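PDB 5JK0: tyrosine recombinase XerH from Helicobacter pylori, which catalyses the cutting and rejoining of recombining DNA molecules as a site-specific tyrosine recombinase and takes part in chromosome segregation. Local coordinates for residues D[176-181]-D[317-322]; D[182-187]-D[203-208]. All coordinates share one frame; numbering follows the deposited sequence.

Contact 1. Residues D[176-181]-D[317-322]; sequences LNNEEL and ATLLYQ
L319 reaches from helix 309-324 into the first turn of helix 178-190, a small helix-to-helix contact within the tyrosine recombinase catalytic domain, part leucine on leucine and part methyl against an asparagine amide, beside the capping box formed by N177 and E180. The two methyls of L319 share the work. CD2 meets L181 CD1 at 3.9 Å, the two side chains meeting at a slant, while the amide end of N178 lies against the other methyl, with ND2 3.7 Å and CG 4.0 Å from L319 CD1. The CB of L319 already points at the other helix, and a chi1 of -180°, with CG anti to N, carries the two methyls on to N178 and L181. A tryptophan of a second subunit, W360, packs on both L181 and L319, placing this leucine pair at a subunit interface. On the same helix as L319, T318 and A317 touch Y345, the predicted nucleophile. The capping box probably helps to fix the first turn, which carries N178 and L181. N177 N donates to E180 OE1 at 3.2 Å, and E180 OE2 has a salt bridge to R304. In return, E180 N gives its hydrogen to N177 OD1 at 2.7 Å, almost in line with the side-chain C=O (167° at the oxygen).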
ATOM      1  N   LEU D 176     -28.398   8.478   2.437  1.00 43.97           N
ATOM      2  CA  LEU D 176     -29.295   9.448   3.052  1.00 46.35           C
ATOM      3  C   LEU D 176     -29.362   9.199   4.554  1.00 52.15           C
ATOM      4  O   LEU D 176     -29.480   8.053   4.987  1.00 52.96           O
ATOM      5  CB  LEU D 176     -30.696   9.358   2.442  1.00 43.81           C
ATOM      6  CG  LEU D 176     -30.826   9.462   0.922  1.00 40.53           C
ATOM      7  CD1 LEU D 176     -32.259   9.180   0.491  1.00 39.47           C
ATOM      8  CD2 LEU D 176     -30.383  10.830   0.438  1.00 39.89           C
ATOM      9  N   ASN D 177     -29.283  10.260   5.348  1.00 56.52           N
ATOM     10  CA  ASN D 177     -29.405  10.118   6.795  1.00 61.97           C
ATOM     11  C   ASN D 177     -30.861   9.908   7.201  1.00 63.83           C
ATOM     12  O   ASN D 177     -31.739   9.802   6.344  1.00 61.62           O
ATOM     13  CB  ASN D 177     -28.812  11.334   7.517  1.00 64.28           C
ATOM     14  CG  ASN D 177     -29.397  12.650   7.037  1.00 63.22           C
ATOM     15  OD1 ASN D 177     -30.607  12.786   6.863  1.00 62.12           O
ATOM     16  ND2 ASN D 177     -28.531  13.633   6.823  1.00 64.50           N
ATOM     17  N   ASN D 178     -31.113   9.849   8.504  1.00 60.57           N
ATOM     18  CA  ASN D 178     -32.454   9.577   9.010  1.00 63.62           C
ATOM     19  C   ASN D 178     -33.461  10.650   8.594  1.00 63.85           C
ATOM     20  O   ASN D 178     -34.602  10.339   8.252  1.00 64.27           O
ATOM     21  CB  ASN D 178     -32.428   9.449  10.534  1.00 67.57           C
ATOM     22  CG  ASN D 178     -33.579   8.618  11.071  1.00 69.85           C
ATOM     23  OD1 ASN D 178     -34.630   8.509  10.440  1.00 70.32           O
ATOM     24  ND2 ASN D 178     -33.383   8.024  12.243  1.00 71.26           N
ATOM     25  N   GLU D 179     -33.032  11.908   8.618  1.00 64.31           N
ATOM     26  CA  GLU D 179     -33.905  13.022   8.257  1.00 65.03           C
ATOM     27  C   GLU D 179     -34.201  13.041   6.760  1.00 62.33           C
ATOM     28  O   GLU D 179     -35.327  13.315   6.344  1.00 63.12           O
ATOM     29  CB  GLU D 179     -33.281  14.351   8.686  1.00 66.64           C
ATOM     30  N   GLU D 180     -33.183  12.748   5.956  1.00 58.23           N
ATOM     31  CA  GLU D 180     -33.330  12.720   4.505  1.00 55.80           C
ATOM     32  C   GLU D 180     -34.154  11.518   4.053  1.00 53.90           C
ATOM     33  O   GLU D 180     -34.885  11.592   3.064  1.00 54.00           O
ATOM     34  CB  GLU D 180     -31.957  12.708   3.828  1.00 54.36           C
ATOM     35  CG  GLU D 180     -31.180  14.009   3.971  1.00 56.65           C
ATOM     36  CD  GLU D 180     -29.744  13.895   3.492  1.00 57.38           C
ATOM     37  OE1 GLU D 180     -29.245  12.757   3.365  1.00 56.86           O
ATOM     38  OE2 GLU D 180     -29.114  14.945   3.244  1.00 58.62           O
ATOM     39  N   LEU D 181     -34.033  10.411   4.782  1.00 52.19           N
ATOM     40  CA  LEU D 181     -34.813   9.212   4.494  1.00 50.22           C
ATOM     41  C   LEU D 181     -36.299   9.460   4.730  1.00 52.41           C
ATOM     42  O   LEU D 181     -37.149   8.935   4.009  1.00 52.67           O
ATOM     43  CB  LEU D 181     -34.331   8.036   5.348  1.00 48.82           C
ATOM     44  CG  LEU D 181     -33.094   7.280   4.859  1.00 45.20           C
ATOM     45  CD1 LEU D 181     -32.545   6.381   5.957  1.00 45.39           C
ATOM     46  CD2 LEU D 181     -33.422   6.464   3.620  1.00 42.41           C
ATOM     47  N   ALA D 317     -28.097   0.259   5.513  1.00 41.34           N
ATOM     48  CA  ALA D 317     -26.985  -0.351   6.235  1.00 41.97           C
ATOM     49  C   ALA D 317     -26.373   0.628   7.230  1.00 43.79           C
ATOM     50  O   ALA D 317     -26.015   0.250   8.347  1.00 44.92           O
ATOM     51  CB  ALA D 317     -25.928  -0.844   5.261  1.00 40.19           C
ATOM     52  N   THR D 318     -26.257   1.886   6.821  1.00 43.54           N
ATOM     53  CA  THR D 318     -25.721   2.925   7.691  1.00 45.03           C
ATOM     54  C   THR D 318     -26.633   3.145   8.891  1.00 47.80           C
ATOM     55  O   THR D 318     -26.189   3.084  10.037  1.00 50.67           O
ATOM     56  CB  THR D 318     -25.539   4.256   6.940  1.00 42.89           C
ATOM     57  OG1 THR D 318     -24.570   4.089   5.897  1.00 39.69           O
ATOM     58  CG2 THR D 318     -25.065   5.346   7.892  1.00 45.60           C
ATOM     59  N   LEU D 319     -27.913   3.386   8.620  1.00 47.25           N
ATOM     60  CA  LEU D 319     -28.899   3.629   9.669  1.00 49.16           C
ATOM     61  C   LEU D 319     -29.009   2.456  10.638  1.00 50.71           C
ATOM     62  O   LEU D 319     -29.194   2.649  11.842  1.00 54.24           O
ATOM     63  CB  LEU D 319     -30.268   3.923   9.054  1.00 49.27           C
ATOM     64  CG  LEU D 319     -31.401   4.209  10.042  1.00 51.93           C
ATOM     65  CD1 LEU D 319     -31.098   5.457  10.856  1.00 53.94           C
ATOM     66  CD2 LEU D 319     -32.730   4.346   9.316  1.00 51.43           C
ATOM     67  N   LEU D 320     -28.893   1.240  10.111  1.00 49.03           N
ATOM     68  CA  LEU D 320     -28.971   0.041  10.939  1.00 49.58           C
ATOM     69  C   LEU D 320     -27.826  -0.008  11.944  1.00 51.90           C
ATOM     70  O   LEU D 320     -28.015  -0.407  13.093  1.00 54.15           O
ATOM     71  CB  LEU D 320     -28.961  -1.217  10.068  1.00 46.98           C
ATOM     72  CG  LEU D 320     -28.962  -2.555  10.814  1.00 46.55           C
ATOM     73  CD1 LEU D 320     -30.188  -2.682  11.703  1.00 47.08           C
ATOM     74  CD2 LEU D 320     -28.881  -3.717   9.836  1.00 45.16           C
ATOM     75  N   TYR D 321     -26.641   0.406  11.509  1.00 52.28           N
ATOM     76  CA  TYR D 321     -25.469   0.384  12.376  1.00 55.56           C
ATOM     77  C   TYR D 321     -25.490   1.532  13.380  1.00 60.86           C
ATOM     78  O   TYR D 321     -24.888   1.440  14.449  1.00 63.39           O
ATOM     79  CB  TYR D 321     -24.185   0.437  11.546  1.00 53.01           C
ATOM     80  CG  TYR D 321     -22.926   0.369  12.380  1.00 53.75           C
ATOM     81  CD1 TYR D 321     -22.490  -0.837  12.916  1.00 54.07           C
ATOM     82  CD2 TYR D 321     -22.175   1.508  12.636  1.00 54.54           C
ATOM     83  CE1 TYR D 321     -21.343  -0.906  13.683  1.00 55.34           C
ATOM     84  CE2 TYR D 321     -21.025   1.449  13.401  1.00 55.99           C
ATOM     85  CZ  TYR D 321     -20.614   0.240  13.922  1.00 56.61           C
ATOM     86  OH  TYR D 321     -19.469   0.178  14.684  1.00 58.48           O
ATOM     87  N   GLN D 322     -26.183   2.613  13.040  1.00 63.38           N
ATOM     88  CA  GLN D 322     -26.277   3.758  13.937  1.00 68.90           C
ATOM     89  C   GLN D 322     -27.279   3.505  15.056  1.00 69.32           C
ATOM     90  O   GLN D 322     -27.194   4.105  16.127  1.00 71.53           O
ATOM     91  CB  GLN D 322     -26.668   5.022  13.166  1.00 73.51           C
ATOM     92  CG  GLN D 322     -25.714   5.400  12.043  1.00 77.15           C
ATOM     93  CD  GLN D 322     -24.298   5.648  12.528  1.00 84.68           C
ATOM     94  OE1 GLN D 322     -24.079   6.068  13.664  1.00 90.21           O
ATOM     95  NE2 GLN D 322     -23.324   5.385  11.663  1.00 84.04           N
TER

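Contact 2. Residues D[182-187]-D[203-208]; sequences EKFLES and LLIKII
The phenyl ring of F184 turns its edge, not its face, to I205: the methyl CG2 of I205 sits close to the ring plane, 4.0 Å from F184 CE2 and 4.1 Å from F184 CZ. The two side chains run at about a right angle to each other, and one branch of the isoleucine butts against two neighbouring carbons of the rim. F184 holds CG opposite its backbone N (chi1 179°), which swings the ring nearer to helix 198-211 than its CB direction alone would bring it; in I205 it is CG2 that lies opposite the backbone N, and this branch makes the touch. At the next residue along each helix, L185 and K206 carry the closest backbone approach, their CA atoms 7.5 Å apart, and each buries surface against the other helix. The lysine runs past L185 with its end drawn toward helix 178-190, where NZ forms a salt bridge with D189, just beyond the segment. Its aliphatic part can thus cover apolar surface while the charge is paired. Within helix 178-190, K183 O accepts from both S187 N and S187 OG, which arrive from opposite faces of the carbonyl plane. Around the pair, I296 and I297 of helix 286-300 pack on F184, V209 further along helix 198-211 touches F184 and L185, and L257 of helix 255-264 meets K206.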
ATOM      1  N   GLU D 182     -36.605  10.264   5.743  1.00 54.45           N
ATOM      2  CA  GLU D 182     -37.986  10.614   6.055  1.00 55.58           C
ATOM      3  C   GLU D 182     -38.606  11.432   4.928  1.00 55.75           C
ATOM      4  O   GLU D 182     -39.762  11.225   4.561  1.00 56.29           O
ATOM      5  CB  GLU D 182     -38.059  11.390   7.373  1.00 57.20           C
ATOM      6  N   LYS D 183     -37.827  12.358   4.378  1.00 54.97           N
ATOM      7  CA  LYS D 183     -38.294  13.210   3.291  1.00 54.80           C
ATOM      8  C   LYS D 183     -38.501  12.411   2.008  1.00 53.71           C
ATOM      9  O   LYS D 183     -39.363  12.740   1.194  1.00 54.94           O
ATOM     10  CB  LYS D 183     -37.308  14.353   3.044  1.00 53.60           C
ATOM     11  N   PHE D 184     -37.706  11.360   1.836  1.00 52.05           N
ATOM     12  CA  PHE D 184     -37.802  10.519   0.650  1.00 51.19           C
ATOM     13  C   PHE D 184     -39.066   9.664   0.677  1.00 53.35           C
ATOM     14  O   PHE D 184     -39.739   9.508  -0.340  1.00 53.05           O
ATOM     15  CB  PHE D 184     -36.566   9.625   0.521  1.00 48.59           C
ATOM     16  CG  PHE D 184     -36.603   8.709  -0.670  1.00 46.14           C
ATOM     17  CD1 PHE D 184     -36.314   9.188  -1.938  1.00 45.15           C
ATOM     18  CD2 PHE D 184     -36.924   7.369  -0.523  1.00 44.89           C
ATOM     19  CE1 PHE D 184     -36.348   8.348  -3.035  1.00 43.54           C
ATOM     20  CE2 PHE D 184     -36.959   6.525  -1.616  1.00 43.58           C
ATOM     21  CZ  PHE D 184     -36.670   7.015  -2.875  1.00 42.94           C
ATOM     22  N   LEU D 185     -39.378   9.113   1.846  1.00 55.65           N
ATOM     23  CA  LEU D 185     -40.573   8.292   2.015  1.00 58.02           C
ATOM     24  C   LEU D 185     -41.841   9.101   1.752  1.00 61.51           C
ATOM     25  O   LEU D 185     -42.812   8.584   1.199  1.00 63.22           O
ATOM     26  CB  LEU D 185     -40.615   7.687   3.421  1.00 58.83           C
ATOM     27  CG  LEU D 185     -39.606   6.573   3.714  1.00 56.98           C
ATOM     28  CD1 LEU D 185     -39.625   6.204   5.187  1.00 58.47           C
ATOM     29  CD2 LEU D 185     -39.897   5.353   2.854  1.00 55.26           C
ATOM     30  N   GLU D 186     -41.824  10.369   2.150  1.00 62.63           N
ATOM     31  CA  GLU D 186     -42.949  11.265   1.910  1.00 65.34           C
ATOM     32  C   GLU D 186     -43.136  11.521   0.419  1.00 61.91           C
ATOM     33  O   GLU D 186     -44.260  11.559  -0.082  1.00 62.72           O
ATOM     34  CB  GLU D 186     -42.746  12.596   2.638  1.00 69.38           C
ATOM     35  CG  GLU D 186     -42.670  12.483   4.149  1.00 73.56           C
ATOM     36  CD  GLU D 186     -42.392  13.817   4.816  1.00 77.64           C
ATOM     37  OE1 GLU D 186     -42.196  13.839   6.050  1.00 79.80           O
ATOM     38  OE2 GLU D 186     -42.370  14.844   4.105  1.00 78.73           O
ATOM     39  N   SER D 187     -42.020  11.692  -0.282  1.00 57.99           N
ATOM     40  CA  SER D 187     -42.042  12.033  -1.698  1.00 56.64           C
ATOM     41  C   SER D 187     -42.545  10.877  -2.559  1.00 54.84           C
ATOM     42  O   SER D 187     -43.036  11.091  -3.667  1.00 54.45           O
ATOM     43  CB  SER D 187     -40.647  12.461  -2.158  1.00 54.95           C
ATOM     44  OG  SER D 187     -40.182  13.562  -1.398  1.00 55.24           O
ATOM     45  N   LEU D 203     -45.031   0.314  -3.997  1.00 46.04           N
ATOM     46  CA  LEU D 203     -44.769  -0.893  -3.221  1.00 45.98           C
ATOM     47  C   LEU D 203     -43.349  -1.404  -3.452  1.00 43.88           C
ATOM     48  O   LEU D 203     -42.680  -1.839  -2.518  1.00 44.30           O
ATOM     49  CB  LEU D 203     -45.783  -1.985  -3.569  1.00 47.84           C
ATOM     50  CG  LEU D 203     -45.607  -3.331  -2.861  1.00 48.81           C
ATOM     51  CD1 LEU D 203     -45.691  -3.166  -1.351  1.00 49.49           C
ATOM     52  CD2 LEU D 203     -46.637  -4.335  -3.351  1.00 50.62           C
ATOM     53  N   LEU D 204     -42.895  -1.339  -4.700  1.00 42.84           N
ATOM     54  CA  LEU D 204     -41.565  -1.819  -5.066  1.00 40.74           C
ATOM     55  C   LEU D 204     -40.459  -1.030  -4.374  1.00 39.72           C
ATOM     56  O   LEU D 204     -39.536  -1.610  -3.799  1.00 38.88           O
ATOM     57  CB  LEU D 204     -41.377  -1.754  -6.584  1.00 39.29           C
ATOM     58  CG  LEU D 204     -39.990  -2.110  -7.124  1.00 35.98           C
ATOM     59  CD1 LEU D 204     -39.602  -3.525  -6.724  1.00 35.79           C
ATOM     60  CD2 LEU D 204     -39.942  -1.947  -8.635  1.00 36.01           C
ATOM     61  N   ILE D 205     -40.559   0.293  -4.431  1.00 39.44           N
ATOM     62  CA  ILE D 205     -39.529   1.169  -3.882  1.00 38.86           C
ATOM     63  C   ILE D 205     -39.512   1.143  -2.354  1.00 41.17           C
ATOM     64  O   ILE D 205     -38.444   1.133  -1.743  1.00 42.27           O
ATOM     65  CB  ILE D 205     -39.716   2.620  -4.376  1.00 38.33           C
ATOM     66  CG1 ILE D 205     -39.603   2.672  -5.901  1.00 37.72           C
ATOM     67  CG2 ILE D 205     -38.689   3.546  -3.743  1.00 36.52           C
ATOM     68  CD1 ILE D 205     -39.675   4.066  -6.479  1.00 37.99           C
ATOM     69  N   LYS D 206     -40.690   1.113  -1.740  1.00 43.74           N
ATOM     70  CA  LYS D 206     -40.780   1.122  -0.281  1.00 44.31           C
ATOM     71  C   LYS D 206     -40.164  -0.127   0.347  1.00 42.50           C
ATOM     72  O   LYS D 206     -39.504  -0.040   1.383  1.00 42.01           O
ATOM     73  CB  LYS D 206     -42.233   1.268   0.171  1.00 47.46           C
ATOM     74  CG  LYS D 206     -42.786   2.668  -0.025  1.00 49.24           C
ATOM     75  CD  LYS D 206     -44.015   2.921   0.828  1.00 53.00           C
ATOM     76  CE  LYS D 206     -44.540   4.331   0.604  1.00 54.87           C
ATOM     77  NZ  LYS D 206     -45.169   4.903   1.825  1.00 57.57           N
ATOM     78  N   ILE D 207     -40.378  -1.283  -0.275  1.00 42.11           N
ATOM     79  CA  ILE D 207     -39.809  -2.530   0.226  1.00 41.15           C
ATOM     80  C   ILE D 207     -38.281  -2.465   0.211  1.00 39.46           C
ATOM     81  O   ILE D 207     -37.618  -2.951   1.129  1.00 35.94           O
ATOM     82  CB  ILE D 207     -40.295  -3.742  -0.598  1.00 41.04           C
ATOM     83  CG1 ILE D 207     -41.791  -3.970  -0.373  1.00 43.20           C
ATOM     84  CG2 ILE D 207     -39.522  -4.998  -0.226  1.00 39.50           C
ATOM     85  CD1 ILE D 207     -42.359  -5.135  -1.152  1.00 41.99           C
ATOM     86  N   ILE D 208     -37.731  -1.840  -0.826  1.00 38.11           N
ATOM     87  CA  ILE D 208     -36.287  -1.655  -0.939  1.00 36.07           C
ATOM     88  C   ILE D 208     -35.753  -0.750   0.169  1.00 35.61           C
ATOM     89  O   ILE D 208     -34.727  -1.045   0.783  1.00 35.72           O
ATOM     90  CB  ILE D 208     -35.905  -1.061  -2.311  1.00 34.12           C
ATOM     91  CG1 ILE D 208     -36.225  -2.059  -3.425  1.00 33.67           C
ATOM     92  CG2 ILE D 208     -34.430  -0.689  -2.345  1.00 31.96           C
ATOM     93  CD1 ILE D 208     -35.802  -1.593  -4.798  1.00 31.61           C
TER

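After the helices of the N-terminal half (12-30 to 123-143), the chain forms helix 178-190, whose first turn belongs to contact 1 and whose next turns belong to contact 2. It then turns back into helix 198-211, closing the short loop of contact 2 over 15 intervening residues. Beyond lie the three-stranded antiparallel sheet and helices 255-264 and 286-300, before helix 309-324 returns to the start of helix 178-190 and closes the long loop of contact 1, within which contact 2 is nested. Helix 178-190 thus joins an early neighbour to a late one, the contact centres lying 13 Å apart.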